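Local coordinates for conserved hypothetical protein TM1506 (Thermotoga maritima, PDB 1VK9), which is of unknown function but has a cytidine deaminase-like fold, binds zinc ions and is ADP-ribosylated, at residues L30-E42 with L54-D68. Sequence-based numbering, arbitrary orientation.
With ZN (zinc ion), chain D.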
loop_
_atom_site.group_PDB
_atom_site.type_symbol
_atom_site.label_atom_id
_atom_site.label_comp_id
_atom_site.label_asym_id
_atom_site.label_seq_id
_atom_site.Cartn_x
_atom_site.Cartn_y
_atom_site.Cartn_z
ATOM N N LEU A 30 -10.354 -2.255 -10.338
ATOM C CA LEU A 30 -8.899 -2.347 -10.124
ATOM C C LEU A 30 -8.576 -2.968 -8.781
ATOM O O LEU A 30 -9.412 -2.975 -7.880
ATOM C CB LEU A 30 -8.253 -0.965 -10.195
ATOM C CG LEU A 30 -8.129 -0.309 -11.572
ATOM C CD1 LEU A 30 -7.339 0.984 -11.461
ATOM C CD2 LEU A 30 -7.505 -1.229 -12.626
ATOM N N SER A 31 -7.371 -3.496 -8.628
ATOM C CA SER A 31 -6.964 -3.978 -7.311
ATOM C C SER A 31 -5.861 -3.112 -6.667
ATOM O O SER A 31 -5.616 -3.203 -5.450
ATOM C CB SER A 31 -6.603 -5.469 -7.346
ATOM O OG SER A 31 -5.435 -5.727 -8.095
ATOM N N LEU A 32 -5.216 -2.292 -7.509
ATOM C CA LEU A 32 -4.179 -1.330 -7.132
ATOM C C LEU A 32 -4.140 -0.175 -8.133
ATOM O O LEU A 32 -4.284 -0.371 -9.336
ATOM C CB LEU A 32 -2.814 -2.011 -7.076
ATOM C CG LEU A 32 -1.559 -1.248 -6.631
ATOM C CD1 LEU A 32 -1.737 -0.582 -5.278
ATOM C CD2 LEU A 32 -0.360 -2.188 -6.588
ATOM N N LEU A 33 -3.952 1.035 -7.632
ATOM C CA LEU A 33 -3.850 2.209 -8.482
ATOM C C LEU A 33 -2.894 3.211 -7.843
ATOM O O LEU A 33 -2.964 3.436 -6.617
ATOM C CB LEU A 33 -5.228 2.842 -8.668
ATOM C CG LEU A 33 -5.303 4.236 -9.284
ATOM C CD1 LEU A 33 -4.971 4.196 -10.745
ATOM C CD2 LEU A 33 -6.684 4.784 -9.100
ATOM N N ALA A 34 -1.989 3.785 -8.645
ATOM C CA ALA A 34 -1.261 4.978 -8.209
ATOM C C ALA A 34 -1.678 6.157 -9.084
ATOM O O ALA A 34 -1.745 6.037 -10.316
ATOM C CB ALA A 34 0.213 4.760 -8.234
ATOM N N TYR A 35 -1.989 7.281 -8.437
ATOM C CA TYR A 35 -2.619 8.426 -9.101
ATOM C C TYR A 35 -1.975 9.780 -8.737
ATOM O O TYR A 35 -1.719 10.070 -7.558
ATOM C CB TYR A 35 -4.107 8.430 -8.781
ATOM C CG TYR A 35 -4.937 9.462 -9.517
ATOM C CD1 TYR A 35 -5.441 9.209 -10.801
ATOM C CD2 TYR A 35 -5.251 10.685 -8.921
ATOM C CE1 TYR A 35 -6.226 10.152 -11.472
ATOM C CE2 TYR A 35 -6.031 11.631 -9.585
ATOM C CZ TYR A 35 -6.514 11.358 -10.860
ATOM O OH TYR A 35 -7.290 12.301 -11.503
ATOM N N SER A 36 -1.717 10.609 -9.749
ATOM C CA SER A 36 -1.060 11.898 -9.515
ATOM C C SER A 36 -1.855 13.083 -10.060
ATOM O O SER A 36 -1.430 14.223 -9.980
ATOM C CB SER A 36 0.342 11.889 -10.124
ATOM O OG SER A 36 0.234 11.883 -11.534
ATOM N N GLY A 37 -3.030 12.811 -10.588
ATOM C CA GLY A 37 -3.766 13.807 -11.328
ATOM C C GLY A 37 -4.134 13.081 -12.593
ATOM O O GLY A 37 -5.207 13.288 -13.154
ATOM N N ARG A 38 -3.205 12.239 -13.037
ATOM C CA ARG A 38 -3.505 11.190 -13.987
ATOM C C ARG A 38 -3.124 9.845 -13.373
ATOM O O ARG A 38 -2.406 9.786 -12.371
ATOM C CB ARG A 38 -2.827 11.461 -15.339
ATOM C CG ARG A 38 -1.413 10.964 -15.503
ATOM C CD ARG A 38 -0.635 11.690 -16.596
ATOM N NE ARG A 38 0.710 12.000 -16.116
ATOM C CZ ARG A 38 1.773 11.233 -16.321
ATOM N NH1 ARG A 38 1.660 10.115 -17.028
ATOM N NH2 ARG A 38 2.948 11.582 -15.823
ATOM N N SER A 39 -3.630 8.768 -13.960
ATOM C CA SER A 39 -3.331 7.411 -13.504
ATOM C C SER A 39 -1.910 6.985 -13.930
ATOM O O SER A 39 -1.589 7.033 -15.114
ATOM C CB SER A 39 -4.399 6.456 -14.055
ATOM O OG SER A 39 -3.895 5.156 -14.252
ATOM N N ILE A 40 -1.053 6.581 -12.987
ATOM C CA ILE A 40 0.325 6.213 -13.369
ATOM C C ILE A 40 0.696 4.727 -13.285
ATOM O O ILE A 40 1.691 4.291 -13.892
ATOM C CB ILE A 40 1.378 7.088 -12.661
ATOM C CG1 ILE A 40 1.330 6.933 -11.149
ATOM C CG2 ILE A 40 1.223 8.547 -13.087
ATOM C CD1 ILE A 40 2.363 7.805 -10.437
ATOM N N PHE A 41 -0.112 3.973 -12.539
ATOM C CA PHE A 41 -0.013 2.520 -12.441
ATOM C C PHE A 41 -1.408 1.962 -12.163
ATOM O O PHE A 41 -2.112 2.435 -11.274
ATOM C CB PHE A 41 0.961 2.088 -11.325
ATOM C CG PHE A 41 1.139 0.593 -11.227
ATOM C CD1 PHE A 41 0.285 -0.178 -10.437
ATOM C CD2 PHE A 41 2.127 -0.053 -11.958
ATOM C CE1 PHE A 41 0.415 -1.570 -10.372
ATOM C CE2 PHE A 41 2.275 -1.446 -11.888
ATOM C CZ PHE A 41 1.409 -2.204 -11.097
ATOM N N GLU A 42 -1.793 0.944 -12.919
ATOM C CA GLU A 42 -3.090 0.287 -12.785
ATOM C C GLU A 42 -2.838 -1.217 -12.802
ATOM O O GLU A 42 -2.102 -1.712 -13.679
ATOM C CB GLU A 42 -4.019 0.671 -13.959
ATOM C CG GLU A 42 -4.640 2.057 -13.854
ATOM C CD GLU A 42 -5.586 2.400 -14.996
ATOM O OE1 GLU A 42 -6.047 1.480 -15.710
ATOM O OE2 GLU A 42 -5.888 3.602 -15.181
ATOM N N LEU A 54 4.515 -2.616 -8.912
ATOM C CA LEU A 54 4.580 -1.186 -8.615
ATOM C C LEU A 54 5.925 -0.758 -7.991
ATOM O O LEU A 54 6.536 0.221 -8.414
ATOM C CB LEU A 54 3.423 -0.777 -7.706
ATOM C CG LEU A 54 3.350 0.666 -7.175
ATOM C CD1 LEU A 54 3.352 1.687 -8.307
ATOM C CD2 LEU A 54 2.116 0.846 -6.288
ATOM N N PHE A 55 6.383 -1.500 -6.987
ATOM C CA PHE A 55 7.676 -1.262 -6.361
ATOM C C PHE A 55 8.839 -1.298 -7.353
ATOM O O PHE A 55 9.759 -0.500 -7.274
ATOM C CB PHE A 55 7.904 -2.314 -5.286
ATOM C CG PHE A 55 9.028 -1.992 -4.339
ATOM C CD1 PHE A 55 8.821 -1.154 -3.256
ATOM C CD2 PHE A 55 10.285 -2.568 -4.512
ATOM C CE1 PHE A 55 9.857 -0.862 -2.370
ATOM C CE2 PHE A 55 11.322 -2.286 -3.643
ATOM C CZ PHE A 55 11.119 -1.428 -2.568
ATOM N N LYS A 56 8.799 -2.242 -8.283
ATOM C CA LYS A 56 9.868 -2.423 -9.245
ATOM C C LYS A 56 9.867 -1.273 -10.246
ATOM O O LYS A 56 10.881 -1.031 -10.889
ATOM C CB LYS A 56 9.702 -3.769 -9.967
ATOM C CG LYS A 56 10.036 -5.021 -9.134
ATOM C CD LYS A 56 11.568 -5.255 -9.026
ATOM C CE LYS A 56 11.945 -6.590 -8.337
ATOM N NZ LYS A 56 11.570 -7.807 -9.130
ATOM N N ARG A 57 8.736 -0.570 -10.376
ATOM C CA ARG A 57 8.555 0.439 -11.428
ATOM C C ARG A 57 8.961 1.868 -11.069
ATOM O O ARG A 57 9.387 2.584 -11.966
ATOM C CB ARG A 57 7.113 0.453 -11.929
ATOM C CG ARG A 57 6.946 0.531 -13.445
ATOM C CD ARG A 57 5.459 0.547 -13.883
ATOM N NE ARG A 57 5.243 0.127 -15.265
ATOM C CZ ARG A 57 5.745 0.767 -16.325
ATOM N NH1 ARG A 57 6.484 1.859 -16.150
ATOM N NH2 ARG A 57 5.516 0.322 -17.563
ATOM N N PHE A 58 8.804 2.292 -9.802
ATOM C CA PHE A 58 9.073 3.677 -9.380
ATOM C C PHE A 58 9.888 3.719 -8.106
ATOM O O PHE A 58 9.594 2.995 -7.138
ATOM C CB PHE A 58 7.799 4.487 -9.071
ATOM C CG PHE A 58 6.835 4.570 -10.184
ATOM C CD1 PHE A 58 7.040 5.460 -11.238
ATOM C CD2 PHE A 58 5.681 3.765 -10.177
ATOM C CE1 PHE A 58 6.118 5.522 -12.305
ATOM C CE2 PHE A 58 4.761 3.820 -11.229
ATOM C CZ PHE A 58 4.978 4.702 -12.298
ATOM N N ASP A 59 10.852 4.633 -8.054
ATOM C CA ASP A 59 11.655 4.754 -6.855
ATOM C C ASP A 59 10.819 5.273 -5.682
ATOM O O ASP A 59 10.975 4.825 -4.520
ATOM C CB ASP A 59 12.891 5.607 -7.111
ATOM C CG ASP A 59 13.497 6.091 -5.860
ATOM O OD1 ASP A 59 14.290 5.357 -5.247
ATOM O OD2 ASP A 59 13.194 7.184 -5.353
ATOM N N ASN A 60 9.934 6.222 -5.983
ATOM C CA ASN A 60 9.023 6.775 -4.971
ATOM C C ASN A 60 7.752 7.329 -5.615
ATOM O O ASN A 60 7.672 7.482 -6.836
ATOM C CB ASN A 60 9.717 7.844 -4.126
ATOM C CG ASN A 60 9.967 9.143 -4.903
ATOM O OD1 ASN A 60 9.065 9.948 -5.089
ATOM N ND2 ASN A 60 11.205 9.351 -5.348
ATOM N N LEU A 61 6.774 7.646 -4.777
ATOM C CA LEU A 61 5.472 8.072 -5.231
ATOM C C LEU A 61 5.061 9.367 -4.561
ATOM O O LEU A 61 3.874 9.565 -4.293
ATOM C CB LEU A 61 4.444 6.977 -4.914
ATOM C CG LEU A 61 4.457 5.722 -5.787
ATOM C CD1 LEU A 61 3.546 4.684 -5.180
ATOM C CD2 LEU A 61 4.021 6.067 -7.184
ATOM N N GLU A 62 6.021 10.247 -4.281
ATOM C CA GLU A 62 5.698 11.588 -3.769
ATOM C C GLU A 62 4.874 12.403 -4.769
ATOM O O GLU A 62 5.178 12.419 -5.967
ATOM C CB GLU A 62 6.946 12.377 -3.436
ATOM C CG GLU A 62 7.728 11.809 -2.275
ATOM C CD GLU A 62 8.955 12.627 -1.912
ATOM O OE1 GLU A 62 9.155 13.777 -2.458
ATOM O OE2 GLU A 62 9.715 12.092 -1.063
ATOM N N GLY A 63 3.829 13.077 -4.281
ATOM C CA GLY A 63 2.932 13.794 -5.169
ATOM C C GLY A 63 1.821 12.888 -5.660
ATOM O O GLY A 63 0.940 13.312 -6.397
ATOM N N SER A 64 1.858 11.628 -5.253
ATOM C CA SER A 64 0.882 10.682 -5.742
ATOM C C SER A 64 0.123 10.065 -4.602
ATOM O O SER A 64 0.566 10.117 -3.455
ATOM C CB SER A 64 1.570 9.603 -6.559
ATOM O OG SER A 64 1.786 10.085 -7.868
ATOM N N LEU A 65 -1.035 9.494 -4.910
ATOM C CA LEU A 65 -1.744 8.680 -3.936
ATOM C C LEU A 65 -1.883 7.259 -4.453
ATOM O O LEU A 65 -1.901 7.037 -5.675
ATOM C CB LEU A 65 -3.105 9.282 -3.580
ATOM C CG LEU A 65 -4.120 9.433 -4.687
ATOM C CD1 LEU A 65 -5.048 8.250 -4.686
ATOM C CD2 LEU A 65 -4.890 10.676 -4.432
ATOM N N VAL A 66 -1.966 6.307 -3.523
ATOM C CA VAL A 66 -2.175 4.903 -3.862
ATOM C C VAL A 66 -3.498 4.413 -3.306
ATOM O O VAL A 66 -3.801 4.651 -2.148
ATOM C CB VAL A 66 -1.049 4.019 -3.289
ATOM C CG1 VAL A 66 -1.381 2.528 -3.455
ATOM C CG2 VAL A 66 0.294 4.388 -3.919
ATOM N N ILE A 67 -4.282 3.734 -4.139
ATOM C CA ILE A 67 -5.461 2.998 -3.675
ATOM C C ILE A 67 -5.218 1.496 -3.764
ATOM O O ILE A 67 -4.721 0.992 -4.761
ATOM C CB ILE A 67 -6.738 3.393 -4.466
ATOM C CG1 ILE A 67 -6.983 4.902 -4.366
ATOM C CG2 ILE A 67 -7.960 2.591 -3.946
ATOM C CD1 ILE A 67 -8.161 5.372 -5.176
ATOM N N ASP A 68 -5.580 0.781 -2.719
ATOM C CA ASP A 68 -5.347 -0.647 -2.665
ATOM C C ASP A 68 -6.561 -1.356 -2.047
ATOM O O ASP A 68 -7.164 -0.862 -1.099
ATOM C CB ASP A 68 -4.070 -0.917 -1.864
ATOM C CG ASP A 68 -3.513 -2.300 -2.105
ATOM O OD1 ASP A 68 -4.178 -3.105 -2.793
ATOM O OD2 ASP A 68 -2.424 -2.679 -1.645
HETATM ZN ZN ZN D . 8.609 15.458 -2.665
#
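At the end of strand 65-68, Asp68 OD1 lies 3.0 Å from Ser31 O, two acceptors with no hydrogen bond between them. Asp68 OD1 is covalently linked to an unidentified ligand, consistent with the reported ADP-ribosylation; Ser31 O is hydrogen-bonded to the same ligand. Strand 65-68 runs antiparallel to strand 32-35 in the mixed sheet of this cytidine deaminase-like fold. Leu33 and Ile67 exchange two backbone hydrogen bonds, and so do Tyr35 and Leu65. These four side chains lie on one face, where helix 15-27 covers Tyr35 and Ile67.

In the pair of strands 32-35 and 39-43, Ile40 and Phe41 both face Ala34 in a classic beta bulge, and both side chains head for the 54-68 segment. Phe41 CG stands anti to the backbone N (chi1 -178°), which carries the ring to the last turn of helix 49-57. Leu54 CB sits over the centre of one ring face, a CH-pi contact of 4.1 Å to the centroid of Phe41. Arg57 CD meets the ring edge near its plane, 3.9 Å from Phe41 CD2. Were Phe41 replaced by an alanine, Leu54 and the aliphatic part of Arg57 would probably lose their aromatic partner, opening a gap between helix and strand. Phe58 turns its ring edge to the bulge, with CZ 3.7 Å from Ile40 O. The side chains of Ile40 and Leu61 run past each other in opposite directions, with CD1 of Ile40 4.0 Å from CD2 of Leu61. Ala34 CB also touches Leu61 CD2. Glu62 OE1 binds a zinc ion with His8 and His10, which belong to a histidine run that is probably an expression tag. On the face that carries Ala34, Leu32 CD1 lies 3.6 Å from Val66 CG1, while its CD2 branch rests 3.9 Å from Leu54 CD2.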